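PDB 3BJR: putative carboxylesterase from Lactobacillus plantarum WCFS1, which probably hydrolyses carboxylic esters as a member of the alpha/beta-hydrolase fold, though its natural substrate is not established. Local coordinates for residues Leu140-Trp145 and Leu160-Val165; Leu103-Ala108 and His136-Tyr141; Thr212-Pro217 and Leu240-His245; Leu195-His200 and Leu225-Ala230. One frame throughout, in Å; residues are numbered along the deposited sequence. Where two conformers were deposited one is given.

From the N terminus, contact 2 comes first. It closes a loop between helix 100-114 and helix 133-153, the two helices that pack against each other beside the central sheet. Contact 1 starts where contact 2 ends, sharing L140 and Y141. It closes the return from helix 133-153 toward strand 165-168. Contacts 4 and 3 follow and cross: 195-200 and 212-217 open in turn, then 225-230 and 240-245 close them in the same order. Contact 4 ties helix 222-233 to the long loop before strand 208-213. Contact 3 pairs strand 208-213 with strand 238-243. Both of these reach the second subunit. Contact 4 also touches contacts 1 and 2 through Y227 and A197.

Contact 1 (Leu140-Trp145 and Leu160-Val165); sequences LYNDYW and LKPNNV
The hydroxyl of Y141 donates a short hydrogen bond to the backbone carbonyl of L160, with Y141 OH 2.6 Å from L160 O. It lies in the carbonyl plane on a lone pair, at a C=O...OH angle of 121°. The acceptor in turn sits at the edge of the tyrosine ring, near its plane. CB of L160 also lies against the hydroxyl, 3.3 Å from Y141 OH. One turn on, W145 presents a face of its indole to K161 and P162. P162 CD stands almost straight above the five-membered ring, 3.4 Å from its centroid and 8° off the normal. K161 CA lies over the six-membered ring, 3.9 Å from that centroid, and its extended side chain runs alongside the indole before leading away. W145 CG is folded between its own backbone N and carbonyl carbon (chi1 65°), which brings the ring across K161 and P162. These residues belong to the crossover of a beta-alpha-beta unit. Helix 133-153 ends, a short helix follows, and the chain turns back into strand 165-168. P162 CG touches both rings and lies 3.9 Å from Y141 CE2. At the strand end, V165 CG2 meets the N142 amide, 3.5 Å from N142 ND2. Outside the two segments, Q206 N bonds to N142 OD1, and W145 NE1 donates to D204 O.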
loop_
_atom_site.group_PDB
_atom_site.type_symbol
_atom_site.label_atom_id
_atom_site.label_comp_id
_atom_site.label_asym_id
_atom_site.label_seq_id
_atom_site.Cartn_x
_atom_site.Cartn_y
_atom_site.Cartn_z
ATOM N N LEU A 140 -8.246 14.287 9.529
ATOM C CA LEU A 140 -8.172 15.389 10.432
ATOM C C LEU A 140 -8.829 15.071 11.759
ATOM O O LEU A 140 -8.397 15.592 12.778
ATOM C CB LEU A 140 -8.815 16.644 9.849
ATOM C CG LEU A 140 -8.109 17.362 8.704
ATOM C CD1 LEU A 140 -9.091 18.424 8.178
ATOM C CD2 LEU A 140 -6.733 18.027 9.109
ATOM N N TYR A 141 -9.880 14.253 11.755
ATOM C CA TYR A 141 -10.485 13.799 12.993
ATOM C C TYR A 141 -9.438 12.997 13.826
ATOM O O TYR A 141 -9.320 13.172 15.047
ATOM C CB TYR A 141 -11.747 12.947 12.712
ATOM C CG TYR A 141 -12.500 12.702 13.968
ATOM C CD1 TYR A 141 -13.318 13.703 14.513
ATOM C CD2 TYR A 141 -12.378 11.499 14.656
ATOM C CE1 TYR A 141 -14.006 13.493 15.713
ATOM C CE2 TYR A 141 -13.040 11.302 15.853
ATOM C CZ TYR A 141 -13.841 12.301 16.379
ATOM O OH TYR A 141 -14.501 12.079 17.543
ATOM N N ASN A 142 -8.654 12.152 13.153
ATOM C CA ASN A 142 -7.673 11.338 13.830
ATOM C C ASN A 142 -6.600 12.195 14.480
ATOM O O ASN A 142 -6.004 11.794 15.471
ATOM C CB ASN A 142 -7.014 10.359 12.844
ATOM C CG ASN A 142 -6.395 9.169 13.543
ATOM O OD1 ASN A 142 -6.710 8.920 14.697
ATOM N ND2 ASN A 142 -5.557 8.414 12.848
ATOM N N ASP A 143 -6.370 13.370 13.900
ATOM C CA ASP A 143 -5.388 14.328 14.396
ATOM C C ASP A 143 -5.869 15.215 15.534
ATOM O O ASP A 143 -5.071 15.616 16.381
ATOM C CB ASP A 143 -5.008 15.323 13.301
ATOM C CG ASP A 143 -4.097 14.752 12.181
ATOM O OD1 ASP A 143 -3.827 13.517 12.051
ATOM O OD2 ASP A 143 -3.679 15.634 11.382
ATOM N N TYR A 144 -7.151 15.553 15.534
ATOM C CA TYR A 144 -7.687 16.550 16.440
ATOM C C TYR A 144 -8.784 16.128 17.423
ATOM O O TYR A 144 -9.308 16.973 18.157
ATOM C CB TYR A 144 -8.269 17.688 15.595
ATOM C CG TYR A 144 -7.266 18.504 14.813
ATOM C CD1 TYR A 144 -6.241 19.177 15.458
ATOM C CD2 TYR A 144 -7.384 18.659 13.442
ATOM C CE1 TYR A 144 -5.325 19.946 14.749
ATOM C CE2 TYR A 144 -6.476 19.426 12.728
ATOM C CZ TYR A 144 -5.453 20.060 13.377
ATOM O OH TYR A 144 -4.554 20.830 12.675
ATOM N N TRP A 145 -9.155 14.855 17.433
ATOM C CA TRP A 145 -10.211 14.400 18.337
ATOM C C TRP A 145 -10.000 14.743 19.812
ATOM O O TRP A 145 -10.941 15.177 20.450
ATOM C CB TRP A 145 -10.444 12.891 18.210
ATOM C CG TRP A 145 -9.329 12.019 18.629
ATOM C CD1 TRP A 145 -8.304 11.587 17.852
ATOM C CD2 TRP A 145 -9.124 11.422 19.920
ATOM N NE1 TRP A 145 -7.463 10.800 18.573
ATOM C CE2 TRP A 145 -7.959 10.651 19.837
ATOM C CE3 TRP A 145 -9.819 11.456 21.125
ATOM C CZ2 TRP A 145 -7.473 9.920 20.911
ATOM C CZ3 TRP A 145 -9.322 10.739 22.187
ATOM C CH2 TRP A 145 -8.162 9.989 22.078
ATOM N N LEU A 160 -14.756 10.988 22.350
ATOM C CA LEU A 160 -14.554 11.262 20.931
ATOM C C LEU A 160 -13.515 10.341 20.279
ATOM O O LEU A 160 -13.255 10.418 19.062
ATOM C CB LEU A 160 -14.086 12.732 20.789
ATOM C CG LEU A 160 -15.087 13.782 21.258
ATOM C CD1 LEU A 160 -14.388 15.128 21.420
ATOM C CD2 LEU A 160 -16.330 13.873 20.368
ATOM N N LYS A 161 -12.948 9.434 21.049
ATOM C CA LYS A 161 -11.864 8.613 20.508
ATOM C C LYS A 161 -12.275 7.766 19.332
ATOM O O LYS A 161 -13.260 7.038 19.429
ATOM C CB LYS A 161 -11.240 7.736 21.598
ATOM C CG LYS A 161 -9.985 6.957 21.167
ATOM C CD LYS A 161 -9.353 6.298 22.363
ATOM C CE LYS A 161 -8.122 5.509 22.005
ATOM N NZ LYS A 161 -7.540 4.859 23.219
ATOM N N PRO A 162 -11.546 7.881 18.190
ATOM C CA PRO A 162 -11.789 6.908 17.130
ATOM C C PRO A 162 -10.919 5.706 17.433
ATOM O O PRO A 162 -9.716 5.815 17.522
ATOM C CB PRO A 162 -11.327 7.613 15.876
ATOM C CG PRO A 162 -10.212 8.591 16.346
ATOM C CD PRO A 162 -10.529 8.887 17.807
ATOM N N ASN A 163 -11.510 4.551 17.582
ATOM C CA ASN A 163 -10.717 3.400 17.933
ATOM C C ASN A 163 -9.748 2.979 16.815
ATOM O O ASN A 163 -8.616 2.578 17.082
ATOM C CB ASN A 163 -11.617 2.301 18.494
ATOM C CG ASN A 163 -12.320 2.738 19.747
ATOM O OD1 ASN A 163 -13.545 2.795 19.780
ATOM N ND2 ASN A 163 -11.558 3.096 20.770
ATOM N N ASN A 164 -10.182 3.072 15.583
ATOM C CA ASN A 164 -9.278 3.005 14.429
ATOM C C ASN A 164 -9.880 3.999 13.455
ATOM O O ASN A 164 -10.977 4.482 13.702
ATOM C CB ASN A 164 -9.328 1.633 13.766
ATOM C CG ASN A 164 -8.936 0.519 14.683
ATOM O OD1 ASN A 164 -7.773 0.355 15.034
ATOM N ND2 ASN A 164 -9.911 -0.284 15.054
ATOM N N VAL A 165 -9.150 4.366 12.397
ATOM C CA VAL A 165 -9.754 5.099 11.270
ATOM C C VAL A 165 -9.414 4.351 9.951
ATOM O O VAL A 165 -8.429 3.657 9.845
ATOM C CB VAL A 165 -9.405 6.613 11.191
ATOM C CG1 VAL A 165 -9.826 7.298 12.513
ATOM C CG2 VAL A 165 -7.958 6.845 10.864
#

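Contact 2 (Leu103-Ala108 and His136-Tyr141); sequences LDLGRA and HIVALY
Aliphatic-to-ring contact dominates where L105 meets Y141. L105 CG sits over one face of the tyrosine ring, 4.0 Å from its centroid and 16° off the normal, a CH-pi contact. Its CD2 branch lies against the base of the ring, 3.5 Å from Y141 CG. L105 CG lies trans to the backbone N (chi1 174°), and this carries the branches across to the other helix.

Purely aliphatic contacts come next, and the same L105 CD2 makes them. It is 3.8 Å from V138 CG2 and 4.2 Å from I137 CG2, so one methyl touches three residues of helix 133-153. In the alpha/beta-hydrolase fold this helix follows the strand that ends in the nucleophile elbow. V138 touches residues of a GxSxG sequence that probably forms that elbow. The two helical segments cross at -70°, their axes 10.1 Å apart. L105, I137 and V138 also all rest on V56 of strand 50-56.

Backbone-to-ring contact completes the interface. G106 CA lies 3.4 Å from Y141 CE1, so the tyrosine packs directly on the main chain of helix 100-114. No hydrogen bond joins the two segments.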
loop_
_atom_site.group_PDB
_atom_site.type_symbol
_atom_site.label_atom_id
_atom_site.label_comp_id
_atom_site.label_asym_id
_atom_site.label_seq_id
_atom_site.Cartn_x
_atom_site.Cartn_y
_atom_site.Cartn_z
ATOM N N LEU A 103 -16.143 18.360 13.227
ATOM C CA LEU A 103 -16.888 18.503 14.451
ATOM C C LEU A 103 -18.127 17.602 14.390
ATOM O O LEU A 103 -18.391 16.878 15.338
ATOM C CB LEU A 103 -17.289 19.953 14.659
ATOM C CG LEU A 103 -16.163 20.947 14.891
ATOM C CD1 LEU A 103 -16.768 22.320 15.102
ATOM C CD2 LEU A 103 -15.273 20.551 16.074
ATOM N N ASP A 104 -18.846 17.626 13.266
ATOM C CA ASP A 104 -20.023 16.756 13.052
ATOM C C ASP A 104 -19.670 15.275 13.298
ATOM O O ASP A 104 -20.466 14.527 13.845
ATOM C CB ASP A 104 -20.567 16.905 11.610
ATOM C CG ASP A 104 -21.277 18.223 11.352
ATOM O OD1 ASP A 104 -21.770 18.851 12.313
ATOM O OD2 ASP A 104 -21.404 18.590 10.148
ATOM N N LEU A 105 -18.506 14.845 12.819
ATOM C CA LEU A 105 -18.038 13.454 13.016
ATOM C C LEU A 105 -17.849 13.192 14.527
ATOM O O LEU A 105 -18.213 12.127 15.033
ATOM C CB LEU A 105 -16.759 13.188 12.251
ATOM C CG LEU A 105 -16.065 11.832 12.446
ATOM C CD1 LEU A 105 -17.089 10.689 12.293
ATOM C CD2 LEU A 105 -14.839 11.667 11.528
ATOM N N GLY A 106 -17.306 14.172 15.251
ATOM C CA GLY A 106 -17.167 14.074 16.702
ATOM C C GLY A 106 -18.527 13.909 17.395
ATOM O O GLY A 106 -18.694 13.091 18.322
ATOM N N ARG A 107 -19.499 14.689 16.950
ATOM C CA ARG A 107 -20.841 14.620 17.511
ATOM C C ARG A 107 -21.410 13.211 17.315
ATOM O O ARG A 107 -22.078 12.666 18.194
ATOM C CB ARG A 107 -21.735 15.661 16.854
ATOM C CG ARG A 107 -21.294 17.107 17.075
ATOM C CD ARG A 107 -22.247 18.083 16.412
ATOM N NE ARG A 107 -21.900 19.480 16.698
ATOM C CZ ARG A 107 -21.309 20.339 15.863
ATOM N NH1 ARG A 107 -21.007 20.014 14.610
ATOM N NH2 ARG A 107 -21.082 21.586 16.281
ATOM N N ALA A 108 -21.121 12.632 16.156
ATOM C CA ALA A 108 -21.568 11.291 15.800
ATOM C C ALA A 108 -20.910 10.210 16.658
ATOM O O ALA A 108 -21.585 9.315 17.142
ATOM C CB ALA A 108 -21.325 11.045 14.270
ATOM N N HIS A 136 -10.476 13.119 4.053
ATOM C CA HIS A 136 -9.782 14.260 4.561
ATOM C C HIS A 136 -10.353 14.590 5.952
ATOM O O HIS A 136 -9.598 14.839 6.889
ATOM C CB HIS A 136 -9.940 15.408 3.572
ATOM C CG HIS A 136 -9.147 16.645 3.898
ATOM N ND1 HIS A 136 -9.457 17.870 3.361
ATOM C CD2 HIS A 136 -8.082 16.850 4.709
ATOM C CE1 HIS A 136 -8.613 18.780 3.821
ATOM N NE2 HIS A 136 -7.760 18.183 4.629
ATOM N N ILE A 137 -11.679 14.592 6.054
ATOM C CA ILE A 137 -12.404 14.808 7.296
ATOM C C ILE A 137 -11.963 13.824 8.354
ATOM O O ILE A 137 -11.673 14.215 9.472
ATOM C CB ILE A 137 -13.941 14.632 7.108
ATOM C CG1 ILE A 137 -14.538 15.752 6.216
ATOM C CG2 ILE A 137 -14.622 14.558 8.492
ATOM C CD1 ILE A 137 -15.921 15.415 5.617
ATOM N N VAL A 138 -11.927 12.537 7.993
ATOM C CA VAL A 138 -11.508 11.490 8.930
ATOM C C VAL A 138 -10.013 11.586 9.323
ATOM O O VAL A 138 -9.651 11.396 10.516
ATOM C CB VAL A 138 -11.931 10.077 8.407
ATOM C CG1 VAL A 138 -11.334 8.954 9.241
ATOM C CG2 VAL A 138 -13.515 9.946 8.388
ATOM N N ALA A 139 -9.153 11.896 8.354
ATOM C CA ALA A 139 -7.699 12.098 8.615
ATOM C C ALA A 139 -7.482 13.221 9.668
ATOM O O ALA A 139 -6.653 13.118 10.566
ATOM C CB ALA A 139 -6.977 12.419 7.319
ATOM N N LEU A 140 -8.246 14.287 9.529
ATOM C CA LEU A 140 -8.172 15.389 10.432
ATOM C C LEU A 140 -8.829 15.071 11.759
ATOM O O LEU A 140 -8.397 15.592 12.778
ATOM C CB LEU A 140 -8.815 16.644 9.849
ATOM C CG LEU A 140 -8.109 17.362 8.704
ATOM C CD1 LEU A 140 -9.091 18.424 8.178
ATOM C CD2 LEU A 140 -6.733 18.027 9.109
ATOM N N TYR A 141 -9.880 14.253 11.755
ATOM C CA TYR A 141 -10.485 13.799 12.993
ATOM C C TYR A 141 -9.438 12.997 13.826
ATOM O O TYR A 141 -9.320 13.172 15.047
ATOM C CB TYR A 141 -11.747 12.947 12.712
ATOM C CG TYR A 141 -12.500 12.702 13.968
ATOM C CD1 TYR A 141 -13.318 13.703 14.513
ATOM C CD2 TYR A 141 -12.378 11.499 14.656
ATOM C CE1 TYR A 141 -14.006 13.493 15.713
ATOM C CE2 TYR A 141 -13.040 11.302 15.853
ATOM C CZ TYR A 141 -13.841 12.301 16.379
ATOM O OH TYR A 141 -14.501 12.079 17.543
#

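Contact 3 (Thr212-Pro217 and Leu240-His245); sequences TTADDP and LHVFKH
A214 N donates to F243 O at 2.7 Å, the shortest hydrogen bond between the two segments. Two more backbone bonds extend the pairing: T212 N to H241 O at 2.9 Å and F243 N to T212 O at 2.9 Å. T212 pairs with V242 and T213 with F243 in parallel register, strand 208-213 beside strand 238-243. The latter strand carries the sheet on into the second subunit. Beyond the strands, T213 OG1 accepts from H245 N at 3.2 Å. This hydroxyl also bonds to G246 O, and D215 OD1 accepts from G246 N. The turn after F243 is thus held by T213, the last residue of strand 208-213, and by D215 in the loop that follows. T213 OG1 is turned beside its own carbonyl carbon (chi1 -176°), which places it next to the start of that turn.

Packing lies around these bonds. Just past the strand end, A214 CB meets V242 CG1 at 3.6 Å; V242 shares its sheet face with T212. On the face carrying T213, H245 CB comes 3.5 Å from T213 OG1, and the H245 ring lies over F243 CB. K244 CG passes D215 OD2 at 3.4 Å, while its amine reaches D281 and N282 of the second subunit.

In alpha/beta hydrolases the loops after these two strands usually bring the acid and the histidine of the catalytic triad. The backbone and T213 bonds fix how these two loops start relative to each other.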
loop_
_atom_site.group_PDB
_atom_site.type_symbol
_atom_site.label_atom_id
_atom_site.label_comp_id
_atom_site.label_asym_id
_atom_site.label_seq_id
_atom_site.Cartn_x
_atom_site.Cartn_y
_atom_site.Cartn_z
ATOM N N THR A 212 -5.956 3.829 -1.628
ATOM C CA THR A 212 -6.288 4.813 -2.665
ATOM C C THR A 212 -5.822 4.279 -4.019
ATOM O O THR A 212 -5.389 3.097 -4.144
ATOM C CB THR A 212 -5.751 6.247 -2.331
ATOM O OG1 THR A 212 -6.398 7.228 -3.166
ATOM C CG2 THR A 212 -4.310 6.333 -2.502
ATOM N N THR A 213 -5.962 5.122 -5.034
ATOM C CA THR A 213 -5.552 4.784 -6.393
ATOM C C THR A 213 -4.214 5.451 -6.759
ATOM O O THR A 213 -3.943 6.611 -6.363
ATOM C CB THR A 213 -6.674 5.113 -7.405
ATOM O OG1 THR A 213 -6.257 4.681 -8.699
ATOM C CG2 THR A 213 -7.029 6.629 -7.409
ATOM N N ALA A 214 -3.352 4.704 -7.471
ATOM C CA ALA A 214 -2.038 5.183 -7.865
ATOM C C ALA A 214 -2.047 5.962 -9.190
ATOM O O ALA A 214 -1.183 6.824 -9.404
ATOM C CB ALA A 214 -1.062 3.990 -8.000
ATOM N N ASP A 215 -3.051 5.704 -10.040
ATOM C CA ASP A 215 -2.980 6.141 -11.421
ATOM C C ASP A 215 -4.068 7.105 -11.857
ATOM O O ASP A 215 -4.537 7.046 -12.984
ATOM C CB ASP A 215 -2.929 4.901 -12.344
ATOM C CG ASP A 215 -4.190 4.050 -12.283
ATOM O OD1 ASP A 215 -4.764 3.897 -11.193
ATOM O OD2 ASP A 215 -4.603 3.517 -13.342
ATOM N N ASP A 216 -4.490 7.974 -10.953
ATOM C CA ASP A 216 -5.401 9.039 -11.353
ATOM C C ASP A 216 -4.466 10.169 -11.783
ATOM O O ASP A 216 -3.848 10.809 -10.936
ATOM C CB ASP A 216 -6.293 9.495 -10.213
ATOM C CG ASP A 216 -7.260 10.608 -10.646
ATOM O OD1 ASP A 216 -6.984 11.295 -11.660
ATOM O OD2 ASP A 216 -8.286 10.796 -9.988
ATOM N N PRO A 217 -4.369 10.441 -13.093
ATOM C CA PRO A 217 -3.410 11.488 -13.478
ATOM C C PRO A 217 -3.731 12.885 -12.919
ATOM O O PRO A 217 -2.836 13.708 -12.838
ATOM C CB PRO A 217 -3.469 11.489 -15.007
ATOM C CG PRO A 217 -4.807 10.889 -15.358
ATOM C CD PRO A 217 -5.110 9.905 -14.253
ATOM N N LEU A 240 -1.219 0.614 4.411
ATOM C CA LEU A 240 -1.424 1.418 3.218
ATOM C C LEU A 240 -1.468 0.543 1.960
ATOM O O LEU A 240 -0.583 -0.247 1.736
ATOM C CB LEU A 240 -0.304 2.456 3.073
ATOM C CG LEU A 240 -0.192 3.328 1.819
ATOM C CD1 LEU A 240 -1.333 4.366 1.750
ATOM C CD2 LEU A 240 1.144 4.023 1.786
ATOM N N HIS A 241 -2.474 0.756 1.125
ATOM C CA HIS A 241 -2.656 0.072 -0.154
ATOM C C HIS A 241 -2.933 1.075 -1.249
ATOM O O HIS A 241 -3.983 1.705 -1.254
ATOM C CB HIS A 241 -3.813 -0.895 -0.007
ATOM C CG HIS A 241 -3.548 -1.957 1.018
ATOM N ND1 HIS A 241 -2.772 -3.061 0.747
ATOM C CD2 HIS A 241 -3.918 -2.068 2.315
ATOM C CE1 HIS A 241 -2.663 -3.799 1.835
ATOM N NE2 HIS A 241 -3.360 -3.228 2.797
ATOM N N VAL A 242 -1.954 1.291 -2.128
ATOM C CA VAL A 242 -2.097 2.184 -3.294
ATOM C C VAL A 242 -2.245 1.252 -4.512
ATOM O O VAL A 242 -1.282 0.649 -4.973
ATOM C CB VAL A 242 -0.922 3.187 -3.448
ATOM C CG1 VAL A 242 -1.270 4.262 -4.466
ATOM C CG2 VAL A 242 -0.637 3.873 -2.157
ATOM N N PHE A 243 -3.476 1.112 -4.983
ATOM C CA PHE A 243 -3.798 0.223 -6.085
ATOM C C PHE A 243 -3.843 0.956 -7.418
ATOM O O PHE A 243 -4.161 2.139 -7.473
ATOM C CB PHE A 243 -5.235 -0.312 -5.934
ATOM C CG PHE A 243 -5.485 -1.258 -4.786
ATOM C CD1 PHE A 243 -5.383 -2.631 -4.985
ATOM C CD2 PHE A 243 -5.954 -0.802 -3.579
ATOM C CE1 PHE A 243 -5.658 -3.525 -3.982
ATOM C CE2 PHE A 243 -6.264 -1.686 -2.580
ATOM C CZ PHE A 243 -6.078 -3.073 -2.780
ATOM N N LYS A 244 -3.569 0.250 -8.505
ATOM C CA LYS A 244 -3.832 0.796 -9.822
ATOM C C LYS A 244 -5.372 0.621 -10.080
ATOM O O LYS A 244 -5.819 -0.347 -10.704
ATOM C CB LYS A 244 -3.014 0.081 -10.847
ATOM C CG LYS A 244 -3.131 0.633 -12.243
ATOM C CD LYS A 244 -2.446 -0.281 -13.219
ATOM C CE LYS A 244 -3.151 -0.333 -14.541
ATOM N NZ LYS A 244 -2.600 -1.447 -15.368
ATOM N N HIS A 245 -6.146 1.591 -9.614
ATOM C CA HIS A 245 -7.619 1.577 -9.645
ATOM C C HIS A 245 -8.302 2.633 -10.523
ATOM O O HIS A 245 -9.552 2.727 -10.538
ATOM C CB HIS A 245 -8.136 1.729 -8.208
ATOM C CG HIS A 245 -8.252 0.441 -7.451
ATOM N ND1 HIS A 245 -8.786 0.388 -6.178
ATOM C CD2 HIS A 245 -7.982 -0.840 -7.801
ATOM C CE1 HIS A 245 -8.781 -0.863 -5.759
ATOM N NE2 HIS A 245 -8.309 -1.629 -6.724
#

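Contact 4 (Leu195-His200 and Leu225-Ala230)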
loop_
_atom_site.group_PDB
_atom_site.type_symbol
_atom_site.label_atom_id
_atom_site.label_comp_id
_atom_site.label_asym_id
_atom_site.label_seq_id
_atom_site.Cartn_x
_atom_site.Cartn_y
_atom_site.Cartn_z
ATOM N N LEU A 195 -4.334 22.776 7.515
ATOM C CA LEU A 195 -5.243 21.602 7.475
ATOM C C LEU A 195 -4.610 20.450 6.675
ATOM O O LEU A 195 -5.320 19.576 6.127
ATOM C CB LEU A 195 -6.629 21.938 6.913
ATOM C CG LEU A 195 -7.502 22.837 7.763
ATOM C CD1 LEU A 195 -8.929 22.761 7.203
ATOM C CD2 LEU A 195 -7.421 22.436 9.262
ATOM N N ALA A 196 -3.272 20.479 6.592
ATOM C CA ALA A 196 -2.509 19.378 6.026
ATOM C C ALA A 196 -2.511 18.333 7.162
ATOM O O ALA A 196 -1.785 18.492 8.156
ATOM C CB ALA A 196 -1.090 19.811 5.643
ATOM N N ALA A 197 -3.378 17.316 7.034
ATOM C CA ALA A 197 -3.516 16.236 8.028
ATOM C C ALA A 197 -2.143 15.581 8.377
ATOM O O ALA A 197 -1.901 15.167 9.518
ATOM C CB ALA A 197 -4.556 15.197 7.537
ATOM N N ASP A 198 -1.238 15.546 7.394
ATOM C CA ASP A 198 0.109 14.983 7.557
ATOM C C ASP A 198 1.030 15.859 8.389
ATOM O O ASP A 198 2.065 15.381 8.825
ATOM C CB ASP A 198 0.778 14.675 6.194
ATOM C CG ASP A 198 1.095 15.918 5.387
ATOM O OD1 ASP A 198 0.171 16.720 5.112
ATOM O OD2 ASP A 198 2.272 16.081 5.010
ATOM N N GLN A 199 0.677 17.130 8.589
ATOM C CA GLN A 199 1.490 18.060 9.403
ATOM C C GLN A 199 1.114 18.053 10.903
ATOM O O GLN A 199 1.882 18.560 11.741
ATOM C CB GLN A 199 1.371 19.486 8.851
ATOM C CG GLN A 199 1.918 19.655 7.434
ATOM C CD GLN A 199 1.682 21.055 6.866
ATOM O OE1 GLN A 199 0.993 21.897 7.465
ATOM N NE2 GLN A 199 2.234 21.295 5.689
ATOM N N HIS A 200 -0.049 17.469 11.221
ATOM C CA HIS A 200 -0.602 17.462 12.591
ATOM C C HIS A 200 -0.880 16.060 13.171
ATOM O O HIS A 200 -1.783 15.877 14.026
ATOM C CB HIS A 200 -1.848 18.365 12.636
ATOM C CG HIS A 200 -1.583 19.751 12.129
ATOM N ND1 HIS A 200 -1.868 20.137 10.833
ATOM C CD2 HIS A 200 -1.000 20.820 12.723
ATOM C CE1 HIS A 200 -1.496 21.394 10.661
ATOM N NE2 HIS A 200 -0.968 21.832 11.793
ATOM N N LEU A 225 0.585 9.293 0.418
ATOM C CA LEU A 225 1.887 8.759 0.727
ATOM C C LEU A 225 2.547 9.611 1.806
ATOM O O LEU A 225 3.241 9.089 2.655
ATOM C CB LEU A 225 2.777 8.686 -0.514
ATOM C CG LEU A 225 2.453 7.610 -1.564
ATOM C CD1 LEU A 225 3.297 7.812 -2.765
ATOM C CD2 LEU A 225 2.692 6.249 -1.000
ATOM N N ALA A 226 2.302 10.918 1.783
ATOM C CA ALA A 226 2.889 11.837 2.753
ATOM C C ALA A 226 2.278 11.641 4.113
ATOM O O ALA A 226 2.974 11.728 5.102
ATOM C CB ALA A 226 2.734 13.270 2.291
ATOM N N TYR A 227 0.981 11.385 4.164
ATOM C CA TYR A 227 0.304 11.128 5.392
ATOM C C TYR A 227 0.825 9.816 5.998
ATOM O O TYR A 227 1.047 9.744 7.193
ATOM C CB TYR A 227 -1.218 11.036 5.141
ATOM C CG TYR A 227 -2.076 10.950 6.367
ATOM C CD1 TYR A 227 -2.188 12.011 7.222
ATOM C CD2 TYR A 227 -2.845 9.825 6.644
ATOM C CE1 TYR A 227 -2.993 11.934 8.370
ATOM C CE2 TYR A 227 -3.643 9.748 7.784
ATOM C CZ TYR A 227 -3.726 10.813 8.640
ATOM O OH TYR A 227 -4.519 10.762 9.790
ATOM N N ALA A 228 0.992 8.779 5.174
ATOM C CA ALA A 228 1.478 7.470 5.634
ATOM C C ALA A 228 2.871 7.621 6.217
ATOM O O ALA A 228 3.189 7.032 7.227
ATOM C CB ALA A 228 1.472 6.484 4.488
ATOM N N THR A 229 3.697 8.420 5.562
ATOM C CA THR A 229 5.040 8.731 6.030
ATOM C C THR A 229 5.017 9.418 7.402
ATOM O O THR A 229 5.873 9.144 8.243
ATOM C CB THR A 229 5.758 9.587 5.008
ATOM O OG1 THR A 229 5.695 8.936 3.742
ATOM C CG2 THR A 229 7.232 9.765 5.350
ATOM N N ALA A 230 4.017 10.267 7.640
ATOM C CA ALA A 230 3.881 10.971 8.911
ATOM C C ALA A 230 3.417 9.978 9.944
ATOM O O ALA A 230 3.854 10.018 11.083
ATOM C CB ALA A 230 2.885 12.158 8.806
#
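Y227 reaches from its helix to the 195-200 loop along one edge of its ring. Where the Y227 side chain leaves the helix, D198 CB lies 3.7 Å from Y227 CA. From CB the side chain runs out with CG opposite the backbone N (chi1 -172°), and the ring heads toward A197. CD1 of Y227 comes next, 3.7 Å from D198 N, which sits at the ring edge and in its plane. CE1 of Y227 follows, 3.6 Å from A197 O and 3.7 Å from A197 CB. The tip passes beyond the loop to helix 133-153, where Y227 OH probably hydrogen-bonds to A139 O.

The contact thus joins three parts of the alpha/beta-hydrolase fold: helix 222-233, helix 133-153 and the long connection from strand 165-168 to strand 208-213. Helix 222-233 is the crossover helix between the last two strands of the sheet.

Further along the helix, A230 CB packs on the loop main chain, 3.3 Å from D198 O. One residue before Y227, A226 CB meets the carboxylate end of D198. No hydrogen bond crosses between the segments, but the loop is braced from within. A196 O accepts from Q199 N and from H200 ND1, which approach from opposite faces of its carbonyl plane. The imidazole bond is 3.1 Å, from H200 ND1 to A196 O, with the donor well above that plane. A197 CB also packs on A139 and L140.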